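PDB 4A6D: acetylserotonin O-methyltransferase from Homo sapiens, which catalyses the final step of melatonin synthesis, transferring the methyl group of S-adenosylmethionine to the hydroxyl of N-acetylserotonin. Local coordinates for residues L36-P41 with Y84-L89; L44-V49 with L62-C67. All coordinates share one frame; numbering follows the deposited sequence.

Overall arrangement
Both contacts belong to the N-terminal dimerisation domain, a winged-helix-like unit of the helix-turn-helix clan, and lie well away from the S-adenosylmethionine pocket; their centres are about 25 Å (contact 1) and 29 Å (contact 2) from the centre of the chain. Contact 1 sets the end of helix 33-39 against the second strand of the beta hairpin, and contact 2, whose segments fall between those of contact 1 in the sequence, packs helix 46-53 on helix 57-69. The centres of the two contacts are about 11 Å apart. Tyr84 joins them: its OH lies 2.6 Å from Asp65 OD1, a probable hydrogen bond, and its CD1 is 3.7 Å from Leu64 CD1. Both contacts also touch the second subunit.

Contact 1: L36-P41 with Y84-L89; sequences LLAEAP and YRNTEL. With SO4 (sulfate ion), chain G.
The carboxamide of Asn86 reaches across to helix 33-39, yet no hydrogen bond links 36-41 with 84-89. Asn86 ND2 comes within 3.6 Å of Ala38 N and 3.7 Å of Leu37 CB, but its bond goes to Phe34 O, one turn earlier in the same helix. OD1 of the same amide accepts from Ser90 OG in helix 88-94, which leaves the flat group gripped at both ends and its rotation fixed. Asn86 CG stands beside its own backbone N and anti to the carbonyl carbon (chi1 -84°), a setting that carries the amide over to the helix, where Asn86 ND2 also meets Ala38 CB at 3.8 Å.

Leu37 supplies the apolar half of the contact. Leu37 CD2 rests on the strand backbone, 3.4 Å from Tyr84 O, and is more loosely placed against Tyr84 CB at 4.5 Å. Further along, Thr87 is the N-cap of helix 88-94, its side chain capping a backbone N in the first turn; Thr87 OG1 also bonds Leu72 O, tying the turn to the start of the hairpin. A sulfate ion, probably from the crystallisation liquor, sits at this helix start: Glu88 N donates to sulfate O3 over 3.1 Å in a nearly straight bond (172°), as expected where the first N-H groups point out of the N-terminal end of the helix and would favour an anion.

The contact thus joins the short helix 33-39 to the hairpin, the wing of the dimerisation domain. Leu37 and Asn86 both pack on Leu73 of the partner strand 73-78, and Leu44 closes over Leu37 from the following loop. Arg85, turned away from helix 33-39, makes a salt bridge with Glu76, and the ring of Tyr84 runs off to Val68 of helix 57-69.

Contact 2: L44-V49 with L62-C67; sequences LDVAAV and LLLDIC
The CA atoms nearest each other are those of Val46 and Leu64, 7.8 Å apart, where the first turn of helix 46-53 faces the middle of helix 57-69. The two are consecutive helices of the winged-helix-like dimerisation domain, the pair that probably corresponds to the helix-turn-helix of this clan, and they meet here through side chains alone, without a hydrogen bond between them.

Leu64 carries the whole interface from its side. With CG beside its backbone N and anti to the carbonyl carbon (chi1 -68°), it points CD1 at helix 46-53, with CD2 lying more to the flank. It meets Val49 tip to tip: Leu64 CD1 sits against the branch point of Val49, 4.0 Å from both Val49 CB and Val49 CG2, while Leu64 CD2 comes nearest to Val49 CG1, also at 4.0 Å. Val46 approaches the same leucine at a slant; Val46 CG2 is 4.2 Å from Leu64 CD1, which lies about as near to Val46 CA.

The apolar patch continues beyond the two helices. Tyr84 of strand 81-86 packs on Val46, and Val33 of helix 33-39 covers Leu64. On helix 57-69 the neighbouring Asp65 uses OD1, besides its bond to Tyr84, for a salt bridge with Arg291 of the second subunit, which brings this helix into the dimer interface.

Helix 46-53 itself is started by Asp45, the N-cap residue, whose OD1 accepts from Ala48 N at 2.9 Å with an N-H...O angle of 141°.

Contact 1: L36-P41 with Y84-L89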
ATOM      1  N   LEU A  36       3.692 -21.316 -11.206  1.00100.13           N
ATOM      2  CA  LEU A  36       3.370 -22.678 -10.775  1.00103.50           C
ATOM      3  C   LEU A  36       1.999 -23.116 -11.302  1.00109.01           C
ATOM      4  O   LEU A  36       1.853 -24.270 -11.717  1.00112.11           O
ATOM      5  CB  LEU A  36       3.387 -22.758  -9.237  1.00102.67           C
ATOM      6  CG  LEU A  36       3.230 -24.151  -8.619  1.00110.53           C
ATOM      7  CD1 LEU A  36       4.558 -24.892  -8.611  1.00114.32           C
ATOM      8  CD2 LEU A  36       2.688 -24.059  -7.213  1.00110.06           C
ATOM      9  N   LEU A  37       1.003 -22.191 -11.279  1.00102.71           N
ATOM     10  CA  LEU A  37      -0.359 -22.424 -11.767  1.00103.18           C
ATOM     11  C   LEU A  37      -0.412 -22.543 -13.287  1.00110.24           C
ATOM     12  O   LEU A  37      -1.248 -23.285 -13.796  1.00114.22           O
ATOM     13  CB  LEU A  37      -1.347 -21.344 -11.279  1.00 99.26           C
ATOM     14  CG  LEU A  37      -1.794 -21.411  -9.811  1.00100.78           C
ATOM     15  CD1 LEU A  37      -2.493 -20.139  -9.404  1.00 96.22           C
ATOM     16  CD2 LEU A  37      -2.697 -22.600  -9.553  1.00105.30           C
ATOM     17  N   ALA A  38       0.471 -21.823 -14.003  1.00104.64           N
ATOM     18  CA  ALA A  38       0.573 -21.844 -15.469  1.00105.82           C
ATOM     19  C   ALA A  38       1.351 -23.074 -15.971  1.00114.10           C
ATOM     20  O   ALA A  38       1.132 -23.511 -17.104  1.00115.27           O
ATOM     21  CB  ALA A  38       1.233 -20.567 -15.966  1.00103.30           C
ATOM     22  N   GLU A  39       2.246 -23.626 -15.120  1.00112.59           N
ATOM     23  CA  GLU A  39       3.083 -24.795 -15.410  1.00116.86           C
ATOM     24  C   GLU A  39       2.400 -26.112 -15.050  1.00125.18           C
ATOM     25  O   GLU A  39       2.811 -27.166 -15.536  1.00129.06           O
ATOM     26  CB  GLU A  39       4.442 -24.679 -14.701  1.00117.61           C
ATOM     27  CG  GLU A  39       5.398 -23.735 -15.409  1.00127.26           C
ATOM     28  CD  GLU A  39       6.756 -23.561 -14.758  1.00151.44           C
ATOM     29  OE1 GLU A  39       6.835 -22.865 -13.720  1.00148.01           O
ATOM     30  OE2 GLU A  39       7.748 -24.097 -15.304  1.00144.06           O
ATOM     31  N   ALA A  40       1.363 -26.047 -14.202  1.00121.30           N
ATOM     32  CA  ALA A  40       0.575 -27.189 -13.726  1.00124.22           C
ATOM     33  C   ALA A  40      -0.260 -27.819 -14.861  1.00132.63           C
ATOM     34  O   ALA A  40      -0.609 -27.109 -15.807  1.00130.26           O
ATOM     35  CB  ALA A  40      -0.344 -26.737 -12.601  1.00121.82           C
ATOM     36  N   PRO A  41      -0.619 -29.128 -14.791  1.00135.66           N
ATOM     37  CA  PRO A  41      -1.457 -29.709 -15.862  1.00139.64           C
ATOM     38  C   PRO A  41      -2.915 -29.216 -15.834  1.00142.62           C
ATOM     39  O   PRO A  41      -3.631 -29.342 -16.829  1.00144.88           O
ATOM     40  CB  PRO A  41      -1.357 -31.227 -15.627  1.00146.40           C
ATOM     41  CG  PRO A  41      -0.416 -31.420 -14.466  1.00149.80           C
ATOM     42  CD  PRO A  41      -0.334 -30.126 -13.738  1.00139.60           C
ATOM     43  N   TYR A  84      -7.581 -23.706  -7.479  1.00 95.75           N
ATOM     44  CA  TYR A  84      -7.258 -22.386  -8.002  1.00 90.96           C
ATOM     45  C   TYR A  84      -6.695 -22.450  -9.384  1.00 96.93           C
ATOM     46  O   TYR A  84      -5.981 -23.392  -9.719  1.00 99.74           O
ATOM     47  CB  TYR A  84      -6.282 -21.676  -7.058  1.00 87.71           C
ATOM     48  CG  TYR A  84      -6.804 -21.589  -5.641  1.00 86.03           C
ATOM     49  CD1 TYR A  84      -6.580 -22.620  -4.727  1.00 87.56           C
ATOM     50  CD2 TYR A  84      -7.586 -20.514  -5.232  1.00 85.19           C
ATOM     51  CE1 TYR A  84      -7.130 -22.585  -3.444  1.00 86.24           C
ATOM     52  CE2 TYR A  84      -8.128 -20.462  -3.946  1.00 85.83           C
ATOM     53  CZ  TYR A  84      -7.899 -21.501  -3.059  1.00 86.00           C
ATOM     54  OH  TYR A  84      -8.373 -21.407  -1.784  1.00 81.31           O
ATOM     55  N   ARG A  85      -7.020 -21.443 -10.195  1.00 91.89           N
ATOM     56  CA  ARG A  85      -6.544 -21.324 -11.565  1.00 92.82           C
ATOM     57  C   ARG A  85      -6.287 -19.848 -11.877  1.00 95.66           C
ATOM     58  O   ARG A  85      -6.826 -18.978 -11.190  1.00 93.19           O
ATOM     59  CB  ARG A  85      -7.540 -21.986 -12.549  1.00 93.88           C
ATOM     60  CG  ARG A  85      -8.705 -21.115 -13.014  1.00 97.26           C
ATOM     61  CD  ARG A  85      -9.755 -21.929 -13.748  1.00105.41           C
ATOM     62  NE  ARG A  85     -11.117 -21.512 -13.393  1.00119.43           N
ATOM     63  CZ  ARG A  85     -11.757 -21.865 -12.278  1.00137.92           C
ATOM     64  NH1 ARG A  85     -11.159 -22.639 -11.375  1.00121.89           N
ATOM     65  NH2 ARG A  85     -12.990 -21.435 -12.048  1.00133.12           N
ATOM     66  N   ASN A  86      -5.458 -19.569 -12.894  1.00 93.95           N
ATOM     67  CA  ASN A  86      -5.148 -18.206 -13.315  1.00 91.20           C
ATOM     68  C   ASN A  86      -6.335 -17.573 -14.050  1.00 96.23           C
ATOM     69  O   ASN A  86      -7.203 -18.279 -14.591  1.00 98.79           O
ATOM     70  CB  ASN A  86      -3.909 -18.184 -14.221  1.00 90.52           C
ATOM     71  CG  ASN A  86      -2.574 -18.149 -13.515  1.00103.86           C
ATOM     72  OD1 ASN A  86      -2.344 -17.371 -12.584  1.00 93.84           O
ATOM     73  ND2 ASN A  86      -1.628 -18.934 -14.012  1.00 96.14           N
ATOM     74  N   THR A  87      -6.361 -16.235 -14.052  1.00 90.51           N
ATOM     75  CA  THR A  87      -7.334 -15.403 -14.764  1.00 90.73           C
ATOM     76  C   THR A  87      -6.676 -14.954 -16.084  1.00 97.00           C
ATOM     77  O   THR A  87      -5.541 -15.354 -16.374  1.00 97.20           O
ATOM     78  CB  THR A  87      -7.665 -14.158 -13.930  1.00 93.42           C
ATOM     79  OG1 THR A  87      -6.443 -13.539 -13.510  1.00 91.65           O
ATOM     80  CG2 THR A  87      -8.575 -14.455 -12.758  1.00 89.71           C
ATOM     81  N   GLU A  88      -7.362 -14.096 -16.863  1.00 95.00           N
ATOM     82  CA  GLU A  88      -6.789 -13.550 -18.097  1.00 95.87           C
ATOM     83  C   GLU A  88      -5.695 -12.579 -17.676  1.00 96.71           C
ATOM     84  O   GLU A  88      -4.605 -12.611 -18.237  1.00 96.56           O
ATOM     85  CB  GLU A  88      -7.857 -12.839 -18.944  1.00 98.52           C
ATOM     86  CG  GLU A  88      -8.706 -13.792 -19.772  1.00116.92           C
ATOM     87  CD  GLU A  88      -8.240 -14.086 -21.187  1.00150.10           C
ATOM     88  OE1 GLU A  88      -7.086 -13.743 -21.538  1.00141.85           O
ATOM     89  OE2 GLU A  88      -9.039 -14.681 -21.946  1.00157.92           O
ATOM     90  N   LEU A  89      -5.969 -11.804 -16.601  1.00 90.34           N
ATOM     91  CA  LEU A  89      -5.082 -10.824 -15.969  1.00 86.50           C
ATOM     92  C   LEU A  89      -3.731 -11.440 -15.576  1.00 88.58           C
ATOM     93  O   LEU A  89      -2.695 -10.928 -15.978  1.00 88.35           O
ATOM     94  CB  LEU A  89      -5.794 -10.256 -14.704  1.00 84.48           C
ATOM     95  CG  LEU A  89      -5.322  -8.897 -14.166  1.00 85.18           C
ATOM     96  CD1 LEU A  89      -6.387  -8.260 -13.300  1.00 83.29           C
ATOM     97  CD2 LEU A  89      -4.020  -9.011 -13.400  1.00 84.97           C
TER
HETATM   98  S   SO4 G1353     -11.132 -14.724 -16.456  1.00158.63           S
HETATM   99  O1  SO4 G1353     -11.500 -14.628 -17.881  1.00165.76           O
HETATM  100  O2  SO4 G1353     -10.328 -15.919 -16.250  1.00164.34           O
HETATM  101  O3  SO4 G1353     -10.342 -13.542 -16.078  1.00161.03           O
HETATM  102  O4  SO4 G1353     -12.350 -14.800 -15.634  1.00164.07           O

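Contact 2: L44-V49 with L62-C67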
ATOM      1  N   LEU A  44      -4.823 -26.189  -9.184  1.00110.73           N
ATOM      2  CA  LEU A  44      -4.179 -26.739  -7.980  1.00110.18           C
ATOM      3  C   LEU A  44      -4.863 -26.367  -6.660  1.00110.12           C
ATOM      4  O   LEU A  44      -5.323 -25.230  -6.515  1.00106.13           O
ATOM      5  CB  LEU A  44      -2.714 -26.256  -7.887  1.00108.69           C
ATOM      6  CG  LEU A  44      -1.733 -26.557  -9.003  1.00114.88           C
ATOM      7  CD1 LEU A  44      -0.432 -25.836  -8.747  1.00112.20           C
ATOM      8  CD2 LEU A  44      -1.479 -28.049  -9.130  1.00122.40           C
ATOM      9  N   ASP A  45      -4.828 -27.287  -5.667  1.00107.59           N
ATOM     10  CA  ASP A  45      -5.353 -27.017  -4.318  1.00105.62           C
ATOM     11  C   ASP A  45      -4.278 -26.316  -3.458  1.00109.09           C
ATOM     12  O   ASP A  45      -3.133 -26.196  -3.912  1.00109.91           O
ATOM     13  CB  ASP A  45      -5.899 -28.294  -3.633  1.00109.64           C
ATOM     14  CG  ASP A  45      -4.937 -29.465  -3.473  1.00121.66           C
ATOM     15  OD1 ASP A  45      -3.729 -29.225  -3.233  1.00121.89           O
ATOM     16  OD2 ASP A  45      -5.403 -30.622  -3.511  1.00129.95           O
ATOM     17  N   VAL A  46      -4.644 -25.860  -2.234  1.00103.71           N
ATOM     18  CA  VAL A  46      -3.771 -25.162  -1.261  1.00101.63           C
ATOM     19  C   VAL A  46      -2.469 -25.944  -0.995  1.00108.26           C
ATOM     20  O   VAL A  46      -1.384 -25.384  -1.138  1.00107.30           O
ATOM     21  CB  VAL A  46      -4.520 -24.785   0.066  1.00103.25           C
ATOM     22  CG1 VAL A  46      -3.576 -24.160   1.099  1.00101.07           C
ATOM     23  CG2 VAL A  46      -5.698 -23.854  -0.203  1.00100.70           C
ATOM     24  N   ALA A  47      -2.591 -27.236  -0.638  1.00108.42           N
ATOM     25  CA  ALA A  47      -1.468 -28.125  -0.341  1.00110.78           C
ATOM     26  C   ALA A  47      -0.505 -28.293  -1.512  1.00115.78           C
ATOM     27  O   ALA A  47       0.687 -28.449  -1.273  1.00117.31           O
ATOM     28  CB  ALA A  47      -1.972 -29.474   0.129  1.00114.45           C
ATOM     29  N   ALA A  48      -1.008 -28.246  -2.764  1.00111.47           N
ATOM     30  CA  ALA A  48      -0.173 -28.364  -3.970  1.00112.37           C
ATOM     31  C   ALA A  48       0.553 -27.046  -4.270  1.00113.49           C
ATOM     32  O   ALA A  48       1.680 -27.072  -4.788  1.00114.32           O
ATOM     33  CB  ALA A  48      -1.014 -28.794  -5.165  1.00114.41           C
ATOM     34  N   VAL A  49      -0.093 -25.894  -3.950  1.00105.85           N
ATOM     35  CA  VAL A  49       0.498 -24.561  -4.135  1.00102.35           C
ATOM     36  C   VAL A  49       1.566 -24.377  -3.052  1.00106.19           C
ATOM     37  O   VAL A  49       2.721 -24.158  -3.393  1.00104.45           O
ATOM     38  CB  VAL A  49      -0.546 -23.407  -4.152  1.00102.36           C
ATOM     39  CG1 VAL A  49       0.134 -22.046  -4.245  1.00 99.14           C
ATOM     40  CG2 VAL A  49      -1.536 -23.572  -5.297  1.00103.00           C
ATOM     41  N   LEU A  62      -4.464 -18.072   2.808  1.00 77.59           N
ATOM     42  CA  LEU A  62      -4.793 -16.663   2.987  1.00 74.93           C
ATOM     43  C   LEU A  62      -4.454 -15.911   1.725  1.00 78.06           C
ATOM     44  O   LEU A  62      -5.315 -15.244   1.167  1.00 77.15           O
ATOM     45  CB  LEU A  62      -4.054 -16.062   4.198  1.00 74.01           C
ATOM     46  CG  LEU A  62      -4.620 -16.418   5.581  1.00 78.13           C
ATOM     47  CD1 LEU A  62      -3.731 -15.865   6.690  1.00 77.53           C
ATOM     48  CD2 LEU A  62      -6.018 -15.872   5.751  1.00 77.79           C
ATOM     49  N   LEU A  63      -3.239 -16.131   1.206  1.00 75.55           N
ATOM     50  CA  LEU A  63      -2.733 -15.500  -0.006  1.00 73.88           C
ATOM     51  C   LEU A  63      -3.597 -15.812  -1.235  1.00 75.47           C
ATOM     52  O   LEU A  63      -3.972 -14.882  -1.950  1.00 73.66           O
ATOM     53  CB  LEU A  63      -1.263 -15.909  -0.223  1.00 75.41           C
ATOM     54  CG  LEU A  63      -0.414 -15.032  -1.140  1.00 79.86           C
ATOM     55  CD1 LEU A  63       0.215 -13.883  -0.366  1.00 79.13           C
ATOM     56  CD2 LEU A  63       0.678 -15.849  -1.790  1.00 82.83           C
ATOM     57  N   LEU A  64      -3.905 -17.101  -1.480  1.00 72.89           N
ATOM     58  CA  LEU A  64      -4.718 -17.540  -2.623  1.00 74.33           C
ATOM     59  C   LEU A  64      -6.144 -16.985  -2.517  1.00 78.05           C
ATOM     60  O   LEU A  64      -6.669 -16.466  -3.504  1.00 77.66           O
ATOM     61  CB  LEU A  64      -4.778 -19.083  -2.718  1.00 77.40           C
ATOM     62  CG  LEU A  64      -3.485 -19.841  -3.070  1.00 83.68           C
ATOM     63  CD1 LEU A  64      -3.650 -21.324  -2.786  1.00 86.47           C
ATOM     64  CD2 LEU A  64      -3.070 -19.622  -4.537  1.00 84.25           C
ATOM     65  N   ASP A  65      -6.756 -17.078  -1.313  1.00 73.56           N
ATOM     66  CA  ASP A  65      -8.113 -16.583  -1.077  1.00 72.39           C
ATOM     67  C   ASP A  65      -8.224 -15.088  -1.286  1.00 73.81           C
ATOM     68  O   ASP A  65      -9.185 -14.643  -1.919  1.00 75.29           O
ATOM     69  CB  ASP A  65      -8.661 -17.030   0.280  1.00 74.21           C
ATOM     70  CG  ASP A  65      -8.997 -18.513   0.367  1.00 82.70           C
ATOM     71  OD1 ASP A  65      -9.155 -19.154  -0.705  1.00 83.71           O
ATOM     72  OD2 ASP A  65      -9.136 -19.028   1.511  1.00 81.34           O
ATOM     73  N   ILE A  66      -7.221 -14.313  -0.839  1.00 67.03           N
ATOM     74  CA  ILE A  66      -7.216 -12.868  -1.086  1.00 64.68           C
ATOM     75  C   ILE A  66      -7.113 -12.619  -2.614  1.00 70.23           C
ATOM     76  O   ILE A  66      -7.871 -11.803  -3.132  1.00 69.58           O
ATOM     77  CB  ILE A  66      -6.141 -12.127  -0.256  1.00 65.55           C
ATOM     78  CG1 ILE A  66      -6.485 -12.225   1.241  1.00 65.08           C
ATOM     79  CG2 ILE A  66      -5.995 -10.660  -0.689  1.00 64.17           C
ATOM     80  CD1 ILE A  66      -5.375 -12.157   2.185  1.00 65.00           C
ATOM     81  N   CYS A  67      -6.255 -13.386  -3.328  1.00 69.39           N
ATOM     82  CA  CYS A  67      -6.058 -13.282  -4.785  1.00 71.46           C
ATOM     83  C   CYS A  67      -7.365 -13.521  -5.550  1.00 79.68           C
ATOM     84  O   CYS A  67      -7.629 -12.819  -6.530  1.00 81.15           O
ATOM     85  CB  CYS A  67      -4.944 -14.213  -5.262  1.00 73.50           C
ATOM     86  SG  CYS A  67      -3.267 -13.620  -4.892  1.00 76.48           S
TER